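Local coordinates for probable peptidyl-prolyl cis-trans isomerase (Mimivirus, PDB 2OSE), which belongs to the cyclophilin family, whose members are generally peptidyl-prolyl cis-trans isomerases that bind cyclosporin A, and forms a homotrimer, at residues N83-V91 and L180-P189; A103-P114 and N140-M148. One frame throughout, in Å; residues are numbered along the deposited sequence.

Contact 1: N83-V91 and L180-P189; sequences NVLHNNYIV and LDKINSMIKP
The His86 imidazole meets the CA of Lys188 over one face in a CH-pi contact, 3.8 Å from CA to ring centroid; the Asn87 side chain lies over the opposite face, toward the rim. At its edge and in the ring plane, His86 ND1 donates a bent hydrogen bond to Asn184 O (2.9 Å), while Pro189 CD comes in obliquely at 3.6 Å from His86 CD2. With CG anti to the backbone N (chi1 179°), the imidazole extends to the loop after the helix. The Asn184 amide runs almost parallel to the ring, 8° between planes. Its OD1 takes the backbone N of Asn87 on a lone pair at 2.7 Å, nearly straight (173°). Asn88 ND2 holds His86 O, and Leu85 O accepts from both Asn88 N and Tyr89 N in a classic beta bulge. Alongside these polar bonds, Ile187 CD1 packs on Val84 CB (4.0 Å), and Ile90 CG2 meets Ile183 CG2 at 3.8 Å. The hairpin of strands 83-85 and 89-92 leans on the C-terminal half of helix 177-186 and the loop after it, with Phe198 of strand 198-205 against Ile183 and Ile187, and Ile149 of strand 147-150 beside Ile90 and Leu180.

Contact 2: A103-P114 and N140-M148; sequences AGTVYCDEPIPP and NRYYDSTFM
A single antiparallel bridge, Ile112 with Tyr143, ties the long loop between strands 89-92 and 128-135 to the connection leading into strand 147-150. This hydrogen-bonded pair has Tyr143 N on Ile112 O at 2.9 Å and Ile112 N on Tyr143 O at 3.1 Å. Prolines on either side of Ile112 pack on residues 141-143: Pro111 CB comes obliquely to Tyr142 CD1 (3.4 Å), Pro114 CB reaches the Tyr143 ring at its edge, and Pro114 CG lies over one face of the Arg141 guanidinium, whose NE is salt-bridged to Asp166. The loop runs outside the antiparallel barrel of the cyclophilin fold and packs against helix 41-52, one of its capping helices, Ile112 touching Ala42 and Asn46. A second tie joins Gly104 and Ser145: Ser145 N meets Gly104 O in a bent bond of 3.0 Å, and Gly104 N donates to Ser145 OG (3.1 Å, 163°), also bonded to Gly93 O. The chi1 of 57° turns that hydroxyl back over its own backbone and toward Gly104. Thr146 N bonds Asp144 OD1 (3.0 Å) in an Asx turn, and Thr146 OG1 meets it from the same face (2.7 Å); this oxygen also pairs with Arg193 of the third subunit.

Contact 2 is nested inside the chain loop closed by contact 1, and their centres lie about 25 Å apart on opposite sides of the chain's centre. They nevertheless meet through one sheet, where strands 89-92 and 147-150 are neighbours. Val91 CG1 packs 3.4 Å from Phe147 O, and Tyr89 CB lies 3.7 Å from Met148 CG, so the hairpin that rests on helix 177-186 also flanks the strand leading out of contact 2. The third subunit of the trimer touches both: its Ala191 packs against Tyr89 and Met148, its Gly192 against Asn83 and Val91, and its Arg193 against Thr146. The second subunit touches contact 1 from the helix side, with Asp136 of that subunit against Ser185 and Met186.

Contact 1: N83-V91 and L180-P189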
loop_
_atom_site.group_PDB
_atom_site.type_symbol
_atom_site.label_atom_id
_atom_site.label_comp_id
_atom_site.label_asym_id
_atom_site.label_seq_id
_atom_site.Cartn_x
_atom_site.Cartn_y
_atom_site.Cartn_z
ATOM N N ASN A 83 -10.306 -1.938 0.663
ATOM C CA ASN A 83 -10.173 -0.527 0.960
ATOM C C ASN A 83 -11.152 -0.331 2.093
ATOM O O ASN A 83 -12.347 -0.713 1.957
ATOM C CB ASN A 83 -10.615 0.361 -0.229
ATOM C CG ASN A 83 -9.522 0.584 -1.275
ATOM O OD1 ASN A 83 -9.029 1.700 -1.425
ATOM N ND2 ASN A 83 -9.153 -0.466 -2.011
ATOM N N VAL A 84 -10.656 0.206 3.210
ATOM C CA VAL A 84 -11.443 0.392 4.429
ATOM C C VAL A 84 -11.051 1.726 5.013
ATOM O O VAL A 84 -9.856 2.111 4.982
ATOM C CB VAL A 84 -11.300 -0.756 5.470
ATOM C CG1 VAL A 84 -11.705 -2.116 4.868
ATOM C CG2 VAL A 84 -9.874 -0.811 6.092
ATOM N N LEU A 85 -12.051 2.463 5.493
ATOM C CA LEU A 85 -11.823 3.804 5.998
ATOM C C LEU A 85 -12.725 4.051 7.194
ATOM O O LEU A 85 -13.960 4.136 7.038
ATOM C CB LEU A 85 -12.049 4.855 4.889
ATOM C CG LEU A 85 -11.733 6.299 5.298
ATOM C CD1 LEU A 85 -10.247 6.422 5.692
ATOM C CD2 LEU A 85 -12.155 7.355 4.236
ATOM N N HIS A 86 -12.103 4.146 8.378
ATOM C CA HIS A 86 -12.794 4.416 9.662
ATOM C C HIS A 86 -13.800 5.543 9.525
ATOM O O HIS A 86 -13.504 6.603 8.930
ATOM C CB HIS A 86 -11.756 4.686 10.788
ATOM C CG HIS A 86 -12.351 4.988 12.134
ATOM N ND1 HIS A 86 -12.873 4.011 12.962
ATOM C CD2 HIS A 86 -12.427 6.145 12.832
ATOM C CE1 HIS A 86 -13.310 4.568 14.082
ATOM N NE2 HIS A 86 -13.039 5.860 14.033
ATOM N N ASN A 87 -15.003 5.319 10.068
ATOM C CA ASN A 87 -16.104 6.314 10.066
ATOM C C ASN A 87 -16.615 6.649 8.669
ATOM O O ASN A 87 -17.353 7.625 8.497
ATOM C CB ASN A 87 -15.727 7.633 10.772
ATOM C CG ASN A 87 -15.697 7.526 12.270
ATOM O OD1 ASN A 87 -15.165 8.415 12.952
ATOM N ND2 ASN A 87 -16.259 6.463 12.805
ATOM N N ASN A 88 -16.224 5.846 7.681
ATOM C CA ASN A 88 -16.624 6.103 6.304
ATOM C C ASN A 88 -17.200 4.894 5.601
ATOM O O ASN A 88 -18.428 4.806 5.453
ATOM C CB ASN A 88 -15.498 6.743 5.469
ATOM C CG ASN A 88 -15.231 8.146 5.876
ATOM O OD1 ASN A 88 -15.731 9.115 5.256
ATOM N ND2 ASN A 88 -14.458 8.299 6.955
ATOM N N TYR A 89 -16.340 3.960 5.197
ATOM C CA TYR A 89 -16.774 2.839 4.324
ATOM C C TYR A 89 -15.866 1.644 4.357
ATOM O O TYR A 89 -14.716 1.725 4.828
ATOM C CB TYR A 89 -16.935 3.290 2.850
ATOM C CG TYR A 89 -15.722 4.045 2.282
ATOM C CD1 TYR A 89 -14.545 3.366 1.959
ATOM C CD2 TYR A 89 -15.782 5.426 2.048
ATOM C CE1 TYR A 89 -13.418 4.063 1.433
ATOM C CE2 TYR A 89 -14.650 6.136 1.527
ATOM C CZ TYR A 89 -13.493 5.434 1.242
ATOM O OH TYR A 89 -12.393 6.105 0.749
ATOM N N ILE A 90 -16.372 0.530 3.826
ATOM C CA ILE A 90 -15.534 -0.619 3.503
ATOM C C ILE A 90 -15.843 -0.972 2.035
ATOM O O ILE A 90 -16.942 -0.690 1.567
ATOM C CB ILE A 90 -15.820 -1.829 4.418
ATOM C CG1 ILE A 90 -17.302 -2.236 4.351
ATOM C CG2 ILE A 90 -15.369 -1.547 5.876
ATOM C CD1 ILE A 90 -17.601 -3.459 5.190
ATOM N N VAL A 91 -14.898 -1.600 1.345
ATOM C CA VAL A 91 -15.029 -1.879 -0.103
ATOM C C VAL A 91 -14.529 -3.276 -0.380
ATOM O O VAL A 91 -13.537 -3.711 0.206
ATOM C CB VAL A 91 -14.273 -0.816 -0.972
ATOM C CG1 VAL A 91 -14.398 -1.139 -2.445
ATOM C CG2 VAL A 91 -14.843 0.552 -0.715
ATOM N N LEU A 180 -21.204 -3.902 11.156
ATOM C CA LEU A 180 -20.523 -2.699 10.675
ATOM C C LEU A 180 -19.865 -1.905 11.804
ATOM O O LEU A 180 -18.764 -1.431 11.645
ATOM C CB LEU A 180 -21.460 -1.784 9.868
ATOM C CG LEU A 180 -22.077 -2.377 8.587
ATOM C CD1 LEU A 180 -22.880 -1.296 7.859
ATOM C CD2 LEU A 180 -21.041 -3.010 7.633
ATOM N N ASP A 181 -20.554 -1.738 12.926
ATOM C CA ASP A 181 -19.963 -1.105 14.105
ATOM C C ASP A 181 -18.687 -1.817 14.616
ATOM O O ASP A 181 -17.727 -1.159 14.954
ATOM C CB ASP A 181 -20.976 -1.019 15.250
ATOM C CG ASP A 181 -22.179 -0.152 14.924
ATOM O OD1 ASP A 181 -22.073 0.800 14.120
ATOM O OD2 ASP A 181 -23.261 -0.449 15.472
ATOM N N LYS A 182 -18.713 -3.137 14.699
ATOM C CA LYS A 182 -17.554 -3.940 15.114
ATOM C C LYS A 182 -16.350 -3.691 14.182
ATOM O O LYS A 182 -15.230 -3.458 14.645
ATOM C CB LYS A 182 -17.912 -5.422 15.128
ATOM C CG LYS A 182 -18.822 -5.842 16.315
ATOM C CD LYS A 182 -19.098 -7.352 16.296
ATOM C CE LYS A 182 -19.992 -7.707 17.500
ATOM N NZ LYS A 182 -20.228 -9.205 17.556
ATOM N N ILE A 183 -16.604 -3.766 12.869
ATOM C CA ILE A 183 -15.589 -3.458 11.848
ATOM C C ILE A 183 -14.995 -2.066 12.068
ATOM O O ILE A 183 -13.767 -1.910 12.164
ATOM C CB ILE A 183 -16.166 -3.595 10.394
ATOM C CG1 ILE A 183 -16.506 -5.069 10.095
ATOM C CG2 ILE A 183 -15.151 -3.063 9.374
ATOM C CD1 ILE A 183 -17.455 -5.263 8.868
ATOM N N ASN A 184 -15.875 -1.069 12.161
ATOM C CA ASN A 184 -15.469 0.313 12.369
ATOM C C ASN A 184 -14.631 0.540 13.625
ATOM O O ASN A 184 -13.639 1.319 13.594
ATOM C CB ASN A 184 -16.683 1.249 12.389
ATOM C CG ASN A 184 -16.299 2.644 12.126
ATOM O OD1 ASN A 184 -15.621 2.924 11.146
ATOM N ND2 ASN A 184 -16.706 3.567 13.018
ATOM N N SER A 185 -15.042 -0.082 14.730
ATOM C CA SER A 185 -14.212 -0.018 15.943
ATOM C C SER A 185 -12.816 -0.588 15.698
ATOM O O SER A 185 -11.845 -0.006 16.122
ATOM C CB SER A 185 -14.861 -0.753 17.097
ATOM O OG SER A 185 -15.952 0.039 17.545
ATOM N N MET A 186 -12.726 -1.736 15.036
ATOM C CA MET A 186 -11.436 -2.381 14.831
ATOM C C MET A 186 -10.514 -1.657 13.862
ATOM O O MET A 186 -9.316 -1.960 13.826
ATOM C CB MET A 186 -11.620 -3.811 14.390
ATOM C CG MET A 186 -12.227 -4.646 15.472
ATOM S SD MET A 186 -12.263 -6.333 14.963
ATOM C CE MET A 186 -13.852 -6.377 14.186
ATOM N N ILE A 187 -11.054 -0.718 13.086
ATOM C CA ILE A 187 -10.251 0.054 12.163
ATOM C C ILE A 187 -9.977 1.492 12.624
ATOM O O ILE A 187 -9.502 2.298 11.841
ATOM C CB ILE A 187 -10.747 -0.007 10.668
ATOM C CG1 ILE A 187 -12.096 0.704 10.472
ATOM C CG2 ILE A 187 -10.752 -1.488 10.164
ATOM C CD1 ILE A 187 -12.605 0.670 8.987
ATOM N N LYS A 188 -10.228 1.777 13.904
ATOM C CA LYS A 188 -9.867 3.074 14.468
ATOM C C LYS A 188 -8.364 3.301 14.225
ATOM O O LYS A 188 -7.562 2.416 14.524
ATOM C CB LYS A 188 -10.201 3.113 15.959
ATOM C CG LYS A 188 -9.885 4.471 16.628
ATOM C CD LYS A 188 -10.025 4.365 18.126
ATOM C CE LYS A 188 -9.163 5.407 18.864
ATOM N NZ LYS A 188 -9.596 6.823 18.582
ATOM N N PRO A 189 -8.006 4.426 13.569
ATOM C CA PRO A 189 -6.596 4.584 13.173
ATOM C C PRO A 189 -5.641 5.027 14.287
ATOM O O PRO A 189 -5.996 5.810 15.192
ATOM C CB PRO A 189 -6.653 5.625 12.061
ATOM C CG PRO A 189 -7.837 6.489 12.429
ATOM C CD PRO A 189 -8.854 5.522 13.046
#

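Contact 2: A103-P114 and N140-M148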
loop_
_atom_site.group_PDB
_atom_site.type_symbol
_atom_site.label_atom_id
_atom_site.label_comp_id
_atom_site.label_asym_id
_atom_site.label_seq_id
_atom_site.Cartn_x
_atom_site.Cartn_y
_atom_site.Cartn_z
ATOM N N ALA A 103 -11.503 -7.739 -10.185
ATOM C CA ALA A 103 -12.957 -7.770 -10.215
ATOM C C ALA A 103 -13.470 -8.323 -11.546
ATOM O O ALA A 103 -12.715 -8.419 -12.537
ATOM C CB ALA A 103 -13.518 -6.370 -9.963
ATOM N N GLY A 104 -14.763 -8.654 -11.574
ATOM C CA GLY A 104 -15.381 -9.191 -12.779
ATOM C C GLY A 104 -16.870 -8.966 -12.797
ATOM O O GLY A 104 -17.396 -8.175 -12.010
ATOM N N THR A 105 -17.540 -9.643 -13.725
ATOM C CA THR A 105 -18.975 -9.568 -13.894
ATOM C C THR A 105 -19.494 -10.919 -14.388
ATOM O O THR A 105 -18.728 -11.724 -14.936
ATOM C CB THR A 105 -19.435 -8.421 -14.849
ATOM O OG1 THR A 105 -19.313 -8.818 -16.227
ATOM C CG2 THR A 105 -18.675 -7.103 -14.598
ATOM N N VAL A 106 -20.786 -11.164 -14.181
ATOM C CA VAL A 106 -21.438 -12.415 -14.614
ATOM C C VAL A 106 -21.778 -12.385 -16.123
ATOM O O VAL A 106 -22.220 -13.383 -16.696
ATOM C CB VAL A 106 -22.731 -12.729 -13.790
ATOM C CG1 VAL A 106 -22.405 -12.931 -12.305
ATOM C CG2 VAL A 106 -23.812 -11.619 -13.969
ATOM N N TYR A 107 -21.572 -11.233 -16.752
ATOM C CA TYR A 107 -21.896 -11.066 -18.164
ATOM C C TYR A 107 -20.702 -11.373 -19.077
ATOM O O TYR A 107 -20.292 -10.519 -19.861
ATOM C CB TYR A 107 -22.380 -9.637 -18.384
ATOM C CG TYR A 107 -23.447 -9.202 -17.394
ATOM C CD1 TYR A 107 -24.717 -9.795 -17.401
ATOM C CD2 TYR A 107 -23.192 -8.192 -16.459
ATOM C CE1 TYR A 107 -25.711 -9.387 -16.499
ATOM C CE2 TYR A 107 -24.188 -7.762 -15.560
ATOM C CZ TYR A 107 -25.438 -8.378 -15.585
ATOM O OH TYR A 107 -26.407 -7.994 -14.696
ATOM N N CYS A 108 -20.151 -12.586 -18.976
ATOM C CA CYS A 108 -18.857 -12.935 -19.611
ATOM C C CYS A 108 -17.756 -11.912 -19.286
ATOM O O CYS A 108 -16.885 -11.605 -20.129
ATOM C CB CYS A 108 -19.000 -13.086 -21.130
ATOM S SG CYS A 108 -20.311 -14.219 -21.610
ATOM N N ASP A 109 -17.812 -11.376 -18.061
ATOM C CA ASP A 109 -16.867 -10.369 -17.585
ATOM C C ASP A 109 -16.870 -9.084 -18.392
ATOM O O ASP A 109 -15.916 -8.294 -18.326
ATOM C CB ASP A 109 -15.459 -10.955 -17.475
ATOM C CG ASP A 109 -15.335 -11.928 -16.331
ATOM O OD1 ASP A 109 -15.378 -11.479 -15.155
ATOM O OD2 ASP A 109 -15.227 -13.144 -16.609
ATOM N N GLU A 110 -17.953 -8.865 -19.137
ATOM C CA GLU A 110 -18.174 -7.584 -19.797
ATOM C C GLU A 110 -18.380 -6.496 -18.747
ATOM O O GLU A 110 -19.055 -6.730 -17.731
ATOM C CB GLU A 110 -19.420 -7.615 -20.688
ATOM C CG GLU A 110 -19.346 -8.470 -21.939
ATOM C CD GLU A 110 -20.653 -8.397 -22.738
ATOM O OE1 GLU A 110 -21.359 -9.426 -22.788
ATOM O OE2 GLU A 110 -20.991 -7.310 -23.289
ATOM N N PRO A 111 -17.810 -5.301 -18.997
ATOM C CA PRO A 111 -18.114 -4.117 -18.211
ATOM C C PRO A 111 -19.617 -3.870 -18.158
ATOM O O PRO A 111 -20.329 -4.158 -19.139
ATOM C CB PRO A 111 -17.467 -2.981 -19.011
ATOM C CG PRO A 111 -16.397 -3.608 -19.826
ATOM C CD PRO A 111 -16.808 -5.043 -20.055
ATOM N N ILE A 112 -20.097 -3.319 -17.042
ATOM C CA ILE A 112 -21.506 -2.944 -16.928
ATOM C C ILE A 112 -21.678 -1.457 -17.173
ATOM O O ILE A 112 -21.141 -0.655 -16.435
ATOM C CB ILE A 112 -22.124 -3.310 -15.517
ATOM C CG1 ILE A 112 -21.896 -4.781 -15.207
ATOM C CG2 ILE A 112 -23.617 -2.953 -15.473
ATOM C CD1 ILE A 112 -21.996 -5.137 -13.720
ATOM N N PRO A 113 -22.457 -1.082 -18.218
ATOM C CA PRO A 113 -22.714 0.320 -18.539
ATOM C C PRO A 113 -23.534 1.031 -17.493
ATOM O O PRO A 113 -24.310 0.383 -16.790
ATOM C CB PRO A 113 -23.510 0.242 -19.855
ATOM C CG PRO A 113 -23.120 -1.056 -20.434
ATOM C CD PRO A 113 -23.061 -1.972 -19.228
ATOM N N PRO A 114 -23.391 2.366 -17.409
ATOM C CA PRO A 114 -24.148 3.116 -16.435
ATOM C C PRO A 114 -25.595 3.338 -16.897
ATOM O O PRO A 114 -26.045 4.470 -17.021
ATOM C CB PRO A 114 -23.367 4.440 -16.302
ATOM C CG PRO A 114 -22.514 4.553 -17.551
ATOM C CD PRO A 114 -22.532 3.233 -18.259
ATOM N N ASN A 140 -14.694 6.566 -20.445
ATOM C CA ASN A 140 -16.081 6.146 -20.223
ATOM C C ASN A 140 -16.212 5.390 -18.877
ATOM O O ASN A 140 -15.373 4.566 -18.550
ATOM C CB ASN A 140 -16.597 5.245 -21.360
ATOM C CG ASN A 140 -16.568 5.922 -22.760
ATOM O OD1 ASN A 140 -16.767 7.130 -22.906
ATOM N ND2 ASN A 140 -16.352 5.110 -23.783
ATOM N N ARG A 141 -17.305 5.660 -18.165
ATOM C CA ARG A 141 -17.655 5.055 -16.872
ATOM C C ARG A 141 -18.289 3.663 -16.986
ATOM O O ARG A 141 -19.196 3.448 -17.792
ATOM C CB ARG A 141 -18.587 6.041 -16.143
ATOM C CG ARG A 141 -19.197 5.574 -14.811
ATOM C CD ARG A 141 -19.813 6.738 -14.053
ATOM N NE ARG A 141 -21.246 6.972 -14.335
ATOM C CZ ARG A 141 -21.747 8.023 -15.009
ATOM N NH1 ARG A 141 -20.955 8.981 -15.494
ATOM N NH2 ARG A 141 -23.062 8.129 -15.193
ATOM N N TYR A 142 -17.809 2.721 -16.177
ATOM C CA TYR A 142 -18.367 1.369 -16.096
ATOM C C TYR A 142 -18.375 0.882 -14.641
ATOM O O TYR A 142 -17.748 1.478 -13.792
ATOM C CB TYR A 142 -17.606 0.358 -16.969
ATOM C CG TYR A 142 -17.794 0.558 -18.473
ATOM C CD1 TYR A 142 -18.958 0.098 -19.142
ATOM C CD2 TYR A 142 -16.822 1.232 -19.229
ATOM C CE1 TYR A 142 -19.129 0.304 -20.536
ATOM C CE2 TYR A 142 -16.995 1.451 -20.631
ATOM C CZ TYR A 142 -18.141 0.989 -21.259
ATOM O OH TYR A 142 -18.278 1.198 -22.617
ATOM N N TYR A 143 -19.078 -0.219 -14.398
ATOM C CA TYR A 143 -19.166 -0.829 -13.089
ATOM C C TYR A 143 -18.826 -2.283 -13.206
ATOM O O TYR A 143 -18.816 -2.866 -14.308
ATOM C CB TYR A 143 -20.556 -0.631 -12.478
ATOM C CG TYR A 143 -20.874 0.812 -12.243
ATOM C CD1 TYR A 143 -20.629 1.406 -11.009
ATOM C CD2 TYR A 143 -21.412 1.598 -13.249
ATOM C CE1 TYR A 143 -20.910 2.722 -10.794
ATOM C CE2 TYR A 143 -21.684 2.918 -13.047
ATOM C CZ TYR A 143 -21.422 3.486 -11.823
ATOM O OH TYR A 143 -21.726 4.806 -11.591
ATOM N N ASP A 144 -18.507 -2.870 -12.065
ATOM C CA ASP A 144 -18.236 -4.285 -11.997
ATOM C C ASP A 144 -18.727 -4.831 -10.625
ATOM O O ASP A 144 -19.659 -4.269 -10.013
ATOM C CB ASP A 144 -16.739 -4.586 -12.344
ATOM C CG ASP A 144 -15.732 -3.822 -11.468
ATOM O OD1 ASP A 144 -16.104 -3.373 -10.339
ATOM O OD2 ASP A 144 -14.541 -3.679 -11.910
ATOM N N SER A 145 -18.110 -5.916 -10.180
ATOM C CA SER A 145 -18.376 -6.541 -8.882
ATOM C C SER A 145 -17.960 -5.720 -7.641
ATOM O O SER A 145 -18.318 -6.094 -6.510
ATOM C CB SER A 145 -17.659 -7.889 -8.853
ATOM O OG SER A 145 -16.260 -7.713 -9.086
ATOM N N THR A 146 -17.176 -4.655 -7.852
ATOM C CA THR A 146 -16.677 -3.770 -6.793
ATOM C C THR A 146 -17.780 -2.958 -6.105
ATOM O O THR A 146 -18.505 -2.201 -6.740
ATOM C CB THR A 146 -15.602 -2.764 -7.321
ATOM O OG1 THR A 146 -14.633 -3.483 -8.108
ATOM C CG2 THR A 146 -14.886 -2.060 -6.129
ATOM N N PHE A 147 -17.891 -3.119 -4.790
ATOM C CA PHE A 147 -19.011 -2.535 -4.081
ATOM C C PHE A 147 -18.545 -1.915 -2.765
ATOM O O PHE A 147 -17.542 -2.320 -2.202
ATOM C CB PHE A 147 -20.118 -3.603 -3.863
ATOM C CG PHE A 147 -19.785 -4.630 -2.794
ATOM C CD1 PHE A 147 -19.984 -4.333 -1.445
ATOM C CD2 PHE A 147 -19.284 -5.873 -3.134
ATOM C CE1 PHE A 147 -19.702 -5.258 -0.472
ATOM C CE2 PHE A 147 -18.991 -6.828 -2.159
ATOM C CZ PHE A 147 -19.203 -6.512 -0.838
ATOM N N MET A 148 -19.304 -0.948 -2.277
ATOM C CA MET A 148 -18.985 -0.218 -1.082
ATOM C C MET A 148 -20.169 -0.288 -0.114
ATOM O O MET A 148 -21.312 -0.228 -0.541
ATOM C CB MET A 148 -18.774 1.239 -1.479
ATOM C CG MET A 148 -18.396 2.167 -0.329
ATOM S SD MET A 148 -18.300 3.902 -0.794
ATOM C CE MET A 148 -16.710 3.876 -1.690
#